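Local structure of extracellular solute-binding protein, family 1 (Bifidobacterium longum subsp. infantis, 6FTH) at residues Leu215-Lys228 / Ala319-Ser333. The protein probably captures human milk oligosaccharides outside the cell and hands them to an ABC transporter for uptake. Numbering follows the deposited sequence.
Sequences LLLNSTGIVTGFNK and APGVSPDKTVWDGSS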
ATOM      1  N   LEU A 215       4.699   0.913  12.845  1.00 11.75           N
ATOM      2  CA  LEU A 215       3.317   1.323  13.036  1.00 10.54           C
ATOM      3  C   LEU A 215       3.041   1.749  14.477  1.00 11.58           C
ATOM      4  O   LEU A 215       2.050   2.448  14.716  1.00 11.05           O
ATOM      5  CB  LEU A 215       2.387   0.203  12.603  1.00 11.28           C
ATOM      6  CG  LEU A 215       2.270  -0.014  11.103  1.00 11.15           C
ATOM      7  CD1 LEU A 215       1.632  -1.359  10.840  1.00 12.35           C
ATOM      8  CD2 LEU A 215       1.455   1.109  10.439  1.00 12.68           C
ATOM      9  N   LEU A 216       3.884   1.364  15.443  1.00 10.61           N
ATOM     10  CA  LEU A 216       3.737   1.870  16.811  1.00 10.13           C
ATOM     11  C   LEU A 216       4.009   3.370  16.924  1.00 10.73           C
ATOM     12  O   LEU A 216       3.703   3.960  17.966  1.00 11.95           O
ATOM     13  CB  LEU A 216       4.603   1.083  17.812  1.00 12.65           C
ATOM     14  CG  LEU A 216       4.080  -0.310  18.165  1.00 16.21           C
ATOM     15  CD1 LEU A 216       4.894  -0.845  19.334  1.00 16.83           C
ATOM     16  CD2 LEU A 216       2.613  -0.325  18.521  1.00 15.15           C
ATOM     17  N   LEU A 217       4.547   4.009  15.879  1.00 11.78           N
ATOM     18  CA  LEU A 217       4.630   5.470  15.915  1.00 11.08           C
ATOM     19  C   LEU A 217       3.257   6.096  16.089  1.00 11.12           C
ATOM     20  O   LEU A 217       3.130   7.165  16.698  1.00 10.82           O
ATOM     21  CB  LEU A 217       5.263   6.011  14.633  1.00  9.89           C
ATOM     22  CG  LEU A 217       6.779   5.865  14.534  1.00 12.41           C
ATOM     23  CD1 LEU A 217       7.278   6.007  13.102  1.00 14.87           C
ATOM     24  CD2 LEU A 217       7.448   6.902  15.444  1.00 12.97           C
ATOM     25  N   ASN A 218       2.204   5.432  15.606  1.00 10.02           N
ATOM     26  CA  ASN A 218       0.858   5.976  15.775  1.00  8.62           C
ATOM     27  C   ASN A 218       0.474   6.080  17.253  1.00 10.13           C
ATOM     28  O   ASN A 218      -0.300   6.979  17.636  1.00  9.44           O
ATOM     29  CB  ASN A 218      -0.135   5.097  15.007  1.00  9.54           C
ATOM     30  CG  ASN A 218       0.030   5.226  13.497  1.00  9.65           C
ATOM     31  OD1 ASN A 218      -0.265   6.278  12.890  1.00  9.41           O
ATOM     32  ND2 ASN A 218       0.513   4.159  12.869  1.00 10.82           N
ATOM     33  N   SER A 219       1.015   5.187  18.087  1.00  9.98           N
ATOM     34  CA  SER A 219       0.813   5.239  19.536  1.00 11.55           C
ATOM     35  C   SER A 219       1.280   6.551  20.115  1.00 11.56           C
ATOM     36  O   SER A 219       0.789   6.957  21.176  1.00 12.82           O
ATOM     37  CB  SER A 219       1.633   4.156  20.246  1.00 10.78           C
ATOM     38  OG  SER A 219       1.235   2.872  19.841  1.00 14.84           O
ATOM     39  N   THR A 220       2.269   7.174  19.485  1.00 10.38           N
ATOM     40  CA  THR A 220       2.901   8.381  20.010  1.00 10.04           C
ATOM     41  C   THR A 220       2.268   9.651  19.490  1.00 13.68           C
ATOM     42  O   THR A 220       2.680  10.746  19.917  1.00 13.31           O
ATOM     43  CB  THR A 220       4.404   8.409  19.678  1.00 11.17           C
ATOM     44  OG1 THR A 220       4.623   8.730  18.294  1.00 12.45           O
ATOM     45  CG2 THR A 220       5.076   7.091  20.000  1.00 13.50           C
ATOM     46  N   GLY A 221       1.294   9.548  18.601  1.00 11.83           N
ATOM     47  CA  GLY A 221       0.651  10.703  18.027  1.00 11.73           C
ATOM     48  C   GLY A 221       1.206  11.152  16.696  1.00 11.75           C
ATOM     49  O   GLY A 221       0.826  12.230  16.223  1.00 15.77           O
ATOM     50  N   ILE A 222       2.091  10.366  16.076  1.00 10.69           N
ATOM     51  CA  ILE A 222       2.603  10.619  14.725  1.00 11.64           C
ATOM     52  C   ILE A 222       1.849   9.717  13.760  1.00 10.73           C
ATOM     53  O   ILE A 222       1.870   8.487  13.902  1.00 11.87           O
ATOM     54  CB  ILE A 222       4.121  10.398  14.638  1.00 12.62           C
ATOM     55  CG1 ILE A 222       4.861  11.491  15.428  1.00 12.86           C
ATOM     56  CG2 ILE A 222       4.602  10.384  13.170  1.00 12.07           C
ATOM     57  CD1 ILE A 222       6.368  11.261  15.542  1.00 13.92           C
ATOM     58  N   VAL A 223       1.177  10.324  12.778  1.00 10.78           N
ATOM     59  CA  VAL A 223       0.388   9.573  11.799  1.00  9.85           C
ATOM     60  C   VAL A 223       1.322   8.972  10.759  1.00 11.26           C
ATOM     61  O   VAL A 223       2.034   9.697  10.055  1.00 10.50           O
ATOM     62  CB  VAL A 223      -0.650  10.472  11.109  1.00  9.64           C
ATOM     63  CG1 VAL A 223      -1.506   9.637  10.160  1.00 10.22           C
ATOM     64  CG2 VAL A 223      -1.507  11.177  12.108  1.00 11.86           C
ATOM     65  N   THR A 224       1.312   7.651  10.641  1.00  9.39           N
ATOM     66  CA  THR A 224       2.073   6.991   9.582  1.00 10.47           C
ATOM     67  C   THR A 224       1.242   6.863   8.304  1.00  9.93           C
ATOM     68  O   THR A 224       0.012   7.014   8.295  1.00  9.55           O
ATOM     69  CB  THR A 224       2.582   5.602  10.006  1.00  9.92           C
ATOM     70  OG1 THR A 224       1.471   4.724  10.235  1.00 10.17           O
ATOM     71  CG2 THR A 224       3.403   5.653  11.290  1.00 11.29           C
ATOM     72  N   GLY A 225       1.944   6.617   7.200  1.00 10.45           N
ATOM     73  CA  GLY A 225       1.294   6.418   5.912  1.00 12.94           C
ATOM     74  C   GLY A 225       2.044   5.392   5.093  1.00 12.54           C
ATOM     75  O   GLY A 225       2.600   5.684   4.028  1.00 11.54           O
ATOM     76  N   PHE A 226       2.042   4.170   5.589  1.00 11.04           N
ATOM     77  CA  PHE A 226       2.962   3.164   5.082  1.00 11.56           C
ATOM     78  C   PHE A 226       2.485   2.430   3.824  1.00 12.50           C
ATOM     79  O   PHE A 226       3.223   1.572   3.323  1.00 15.20           O
ATOM     80  CB  PHE A 226       3.377   2.183   6.191  1.00 10.95           C
ATOM     81  CG  PHE A 226       4.267   2.783   7.276  1.00 11.43           C
ATOM     82  CD1 PHE A 226       4.982   3.957   7.095  1.00 12.39           C
ATOM     83  CD2 PHE A 226       4.386   2.142   8.500  1.00 13.69           C
ATOM     84  CE1 PHE A 226       5.792   4.463   8.109  1.00 11.53           C
ATOM     85  CE2 PHE A 226       5.165   2.651   9.510  1.00 12.28           C
ATOM     86  CZ  PHE A 226       5.889   3.817   9.307  1.00 10.69           C
ATOM     87  N   ASN A 227       1.304   2.729   3.271  1.00 11.37           N
ATOM     88  CA  ASN A 227       0.961   2.128   1.980  1.00 12.31           C
ATOM     89  C   ASN A 227       1.876   2.664   0.881  1.00 15.32           C
ATOM     90  O   ASN A 227       2.263   1.920  -0.030  1.00 15.86           O
ATOM     91  CB  ASN A 227      -0.487   2.403   1.580  1.00 12.71           C
ATOM     92  CG  ASN A 227      -1.529   1.536   2.299  1.00 13.72           C
ATOM     93  OD1 ASN A 227      -1.313   1.006   3.388  1.00 13.27           O
ATOM     94  ND2 ASN A 227      -2.708   1.441   1.675  1.00 16.02           N
ATOM     95  N   LYS A 228       2.212   3.954   0.929  1.00 14.17           N
ATOM     96  CA  LYS A 228       2.894   4.656  -0.163  1.00 13.83           C
ATOM     97  C   LYS A 228       3.149   6.104   0.245  1.00 17.25           C
ATOM     98  O   LYS A 228       2.476   6.652   1.124  1.00 17.00           O
ATOM     99  CB  LYS A 228       2.084   4.629  -1.465  1.00 18.51           C
ATOM    100  CG  LYS A 228       0.647   5.136  -1.353  1.00 17.88           C
ATOM    101  CD  LYS A 228      -0.101   5.007  -2.690  1.00 18.74           C
ATOM    102  CE  LYS A 228      -1.532   5.551  -2.638  1.00 20.77           C
ATOM    103  NZ  LYS A 228      -2.476   4.693  -1.863  1.00 20.75           N
ATOM    104  N   ALA A 319       0.947   5.309  23.723  1.00 11.49           N
ATOM    105  CA  ALA A 319       2.233   5.416  24.384  1.00 12.74           C
ATOM    106  C   ALA A 319       2.091   6.287  25.632  1.00 14.68           C
ATOM    107  O   ALA A 319       1.187   7.119  25.723  1.00 13.86           O
ATOM    108  CB  ALA A 319       3.223   6.067  23.435  1.00 13.98           C
ATOM    109  N   PRO A 320       2.995   6.144  26.592  1.00 13.76           N
ATOM    110  CA  PRO A 320       2.960   7.007  27.779  1.00 15.24           C
ATOM    111  C   PRO A 320       2.950   8.487  27.404  1.00 14.08           C
ATOM    112  O   PRO A 320       3.713   8.936  26.543  1.00 16.54           O
ATOM    113  CB  PRO A 320       4.250   6.633  28.521  1.00 19.31           C
ATOM    114  CG  PRO A 320       4.666   5.324  27.983  1.00 23.25           C
ATOM    115  CD  PRO A 320       4.128   5.208  26.596  1.00 18.32           C
ATOM    116  N   GLY A 321       2.064   9.244  28.039  1.00 14.49           N
ATOM    117  CA  GLY A 321       1.958  10.662  27.814  1.00 15.51           C
ATOM    118  C   GLY A 321       0.964  11.062  26.748  1.00 15.65           C
ATOM    119  O   GLY A 321       0.659  12.243  26.630  1.00 17.28           O
ATOM    120  N   VAL A 322       0.444  10.107  25.982  1.00 13.10           N
ATOM    121  CA  VAL A 322      -0.401  10.375  24.828  1.00 13.81           C
ATOM    122  C   VAL A 322      -1.830   9.969  25.176  1.00 13.50           C
ATOM    123  O   VAL A 322      -2.099   8.793  25.450  1.00 13.89           O
ATOM    124  CB  VAL A 322       0.117   9.622  23.589  1.00 13.01           C
ATOM    125  CG1 VAL A 322      -0.711   9.979  22.364  1.00 14.65           C
ATOM    126  CG2 VAL A 322       1.604   9.938  23.363  1.00 15.49           C
ATOM    127  N   SER A 323      -2.743  10.934  25.146  1.00 12.83           N
ATOM    128  CA  SER A 323      -4.114  10.657  25.491  1.00 13.73           C
ATOM    129  C   SER A 323      -4.784   9.811  24.409  1.00 15.27           C
ATOM    130  O   SER A 323      -4.339   9.779  23.253  1.00 14.14           O
ATOM    131  CB  SER A 323      -4.895  11.958  25.623  1.00 15.14           C
ATOM    132  OG  SER A 323      -5.003  12.572  24.351  1.00 18.38           O
ATOM    133  N   PRO A 324      -5.871   9.116  24.752  1.00 14.84           N
ATOM    134  CA  PRO A 324      -6.624   8.407  23.705  1.00 13.83           C
ATOM    135  C   PRO A 324      -6.970   9.305  22.525  1.00 16.30           C
ATOM    136  O   PRO A 324      -6.860   8.877  21.362  1.00 14.65           O
ATOM    137  CB  PRO A 324      -7.862   7.895  24.438  1.00 16.03           C
ATOM    138  CG  PRO A 324      -7.385   7.723  25.872  1.00 14.95           C
ATOM    139  CD  PRO A 324      -6.406   8.844  26.102  1.00 14.64           C
ATOM    140  N   ASP A 325      -7.368  10.552  22.788  1.00 14.91           N
ATOM    141  CA  ASP A 325      -7.781  11.445  21.715  1.00 14.64           C
ATOM    142  C   ASP A 325      -6.613  11.892  20.844  1.00 13.47           C
ATOM    143  O   ASP A 325      -6.836  12.296  19.700  1.00 16.52           O
ATOM    144  CB  ASP A 325      -8.481  12.671  22.304  1.00 16.87           C
ATOM    145  CG  ASP A 325      -9.935  12.402  22.683  1.00 27.79           C
ATOM    146  OD1 ASP A 325     -10.432  11.287  22.449  1.00 30.77           O
ATOM    147  OD2 ASP A 325     -10.586  13.328  23.219  1.00 35.91           O
ATOM    148  N   LYS A 326      -5.384  11.826  21.346  1.00 13.74           N
ATOM    149  CA  LYS A 326      -4.204  12.207  20.589  1.00 15.08           C
ATOM    150  C   LYS A 326      -3.535  11.008  19.932  1.00 15.05           C
ATOM    151  O   LYS A 326      -2.595  11.189  19.155  1.00 14.54           O
ATOM    152  CB  LYS A 326      -3.184  12.959  21.476  1.00 17.76           C
ATOM    153  CG  LYS A 326      -3.617  14.337  21.956  1.00 23.60           C
ATOM    154  CD  LYS A 326      -2.556  14.982  22.908  1.00 28.68           C
ATOM    155  CE  LYS A 326      -2.700  14.563  24.413  1.00 35.61           C
ATOM    156  NZ  LYS A 326      -1.562  13.772  25.116  1.00 21.39           N
ATOM    157  N   THR A 327      -4.000   9.795  20.229  1.00 11.57           N
ATOM    158  CA  THR A 327      -3.472   8.587  19.612  1.00 10.67           C
ATOM    159  C   THR A 327      -4.128   8.426  18.249  1.00 10.84           C
ATOM    160  O   THR A 327      -5.341   8.602  18.105  1.00 12.50           O
ATOM    161  CB  THR A 327      -3.811   7.388  20.501  1.00 11.96           C
ATOM    162  OG1 THR A 327      -3.335   7.605  21.839  1.00 13.29           O
ATOM    163  CG2 THR A 327      -3.135   6.115  19.987  1.00 13.08           C
ATOM    164  N   VAL A 328      -3.328   8.093  17.246  1.00 10.63           N
ATOM    165  CA  VAL A 328      -3.788   8.079  15.860  1.00 10.23           C
ATOM    166  C   VAL A 328      -3.624   6.671  15.309  1.00 10.28           C
ATOM    167  O   VAL A 328      -3.203   5.766  16.026  1.00 10.01           O
ATOM    168  CB  VAL A 328      -3.059   9.129  15.000  1.00 11.48           C
ATOM    169  CG1 VAL A 328      -3.384  10.528  15.550  1.00 12.41           C
ATOM    170  CG2 VAL A 328      -1.516   8.884  14.950  1.00  9.36           C
ATOM    171  N   TRP A 329      -3.979   6.478  14.038  1.00 10.41           N
ATOM    172  CA  TRP A 329      -3.651   5.260  13.320  1.00  9.98           C
ATOM    173  C   TRP A 329      -3.261   5.667  11.900  1.00  8.80           C
ATOM    174  O   TRP A 329      -3.527   6.785  11.461  1.00 10.49           O
ATOM    175  CB  TRP A 329      -4.771   4.196  13.383  1.00  9.63           C
ATOM    176  CG  TRP A 329      -4.358   2.923  12.735  1.00  8.35           C
ATOM    177  CD1 TRP A 329      -4.874   2.370  11.591  1.00 10.31           C
ATOM    178  CD2 TRP A 329      -3.300   2.059  13.159  1.00 10.17           C
ATOM    179  NE1 TRP A 329      -4.199   1.228  11.276  1.00 11.62           N
ATOM    180  CE2 TRP A 329      -3.229   1.006  12.224  1.00 10.05           C
ATOM    181  CE3 TRP A 329      -2.390   2.088  14.219  1.00 10.20           C
ATOM    182  CZ2 TRP A 329      -2.292  -0.003  12.325  1.00  9.45           C
ATOM    183  CZ3 TRP A 329      -1.453   1.075  14.311  1.00 11.62           C
ATOM    184  CH2 TRP A 329      -1.415   0.057  13.376  1.00 10.83           C
ATOM    185  N   ASP A 330      -2.591   4.748  11.207  1.00 10.05           N
ATOM    186  CA  ASP A 330      -2.077   4.986   9.862  1.00  8.03           C
ATOM    187  C   ASP A 330      -3.149   5.589   8.967  1.00  9.83           C
ATOM    188  O   ASP A 330      -4.281   5.110   8.921  1.00  9.34           O
ATOM    189  CB  ASP A 330      -1.590   3.634   9.302  1.00  9.10           C
ATOM    190  CG  ASP A 330      -0.929   3.749   7.956  1.00  8.78           C
ATOM    191  OD1 ASP A 330      -1.662   3.804   6.932  1.00 11.34           O
ATOM    192  OD2 ASP A 330       0.338   3.763   7.940  1.00 10.60           O
ATOM    193  N   GLY A 331      -2.757   6.612   8.212  1.00 10.02           N
ATOM    194  CA  GLY A 331      -3.694   7.371   7.419  1.00 10.84           C
ATOM    195  C   GLY A 331      -3.743   7.011   5.953  1.00 12.31           C
ATOM    196  O   GLY A 331      -4.298   7.781   5.159  1.00 13.00           O
ATOM    197  N   SER A 332      -3.159   5.887   5.560  1.00 11.48           N
ATOM    198  CA  SER A 332      -3.117   5.535   4.161  1.00 11.04           C
ATOM    199  C   SER A 332      -4.501   5.159   3.631  1.00 10.53           C
ATOM    200  O   SER A 332      -5.478   4.968   4.363  1.00 11.67           O
ATOM    201  CB  SER A 332      -2.229   4.307   3.943  1.00 12.50           C
ATOM    202  OG  SER A 332      -0.915   4.436   4.458  1.00 12.02           O
ATOM    203  N   SER A 333      -4.530   5.013   2.308  1.00 12.00           N
ATOM    204  CA  SER A 333      -5.663   4.533   1.545  1.00 10.98           C
ATOM    205  C   SER A 333      -5.183   3.445   0.605  1.00 11.59           C
ATOM    206  O   SER A 333      -4.167   3.614  -0.069  1.00 13.26           O
ATOM    207  CB  SER A 333      -6.266   5.672   0.721  1.00 15.80           C
ATOM    208  OG  SER A 333      -7.131   5.159  -0.294  1.00 13.84           O
TER
HETATM  209  O   HOH W   1      -1.906  13.370  17.656  1.00 21.99           O
HETATM  210  O   HOH W   2      -2.181   5.848   0.812  1.00 13.69           O
HETATM  211  O   HOH W   3       0.094   5.842   2.205  1.00 14.48           O
HETATM  212  O   HOH W   4      -5.125   5.520  -2.380  1.00 14.92           O
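Both carboxylate oxygens of D330 are gripped twice by the hydrogen bonds of the two segments. OD2 reaches across to 215-228: OG1 of T224 donates to OD2 of D330 at 2.7 Å from the anti side, and the backbone N of F226 reaches its syn lone pair at 2.9 Å. OD1 turns back on its own chain, accepting from the N of S332 in an Asx turn and, on its syn lone pair, from the hydroxyl of S332; T151 is a further partner. With CG anti to the backbone N (chi1 -175°), the carboxylate is carried across to T224 and F226. An asparagine here would probably leave either the T224 hydroxyl and F226 N, or the N and hydroxyl of S332, without an acceptor, since its NH2 cannot take their protons.

The network is relayed onward. OG of S332, which donates to OD1 of D330, accepts from the N of N227 at 3.0 Å, while OG1 of T224 accepts from ND2 of N218 at 2.9 Å, close to that amide's plane. The same ND2 lies 3.7 Å above the W329 ring plane, offset toward the rim, with amide and ring planes 45° apart; NE1 of W329 is bound to Q153. Backbone bonds from G331 N to T224 O (2.8 Å), V328 N to N218 O and A319 N to S219 O join the segments along their length, and CG2 of V223 packs on CG2 of V328 at 3.7 Å. Together they fasten two long, irregular connections, following strands 197-199 and 311-313 of one sheet, as part of the two-lobed fold of ABC-transporter solute-binding proteins.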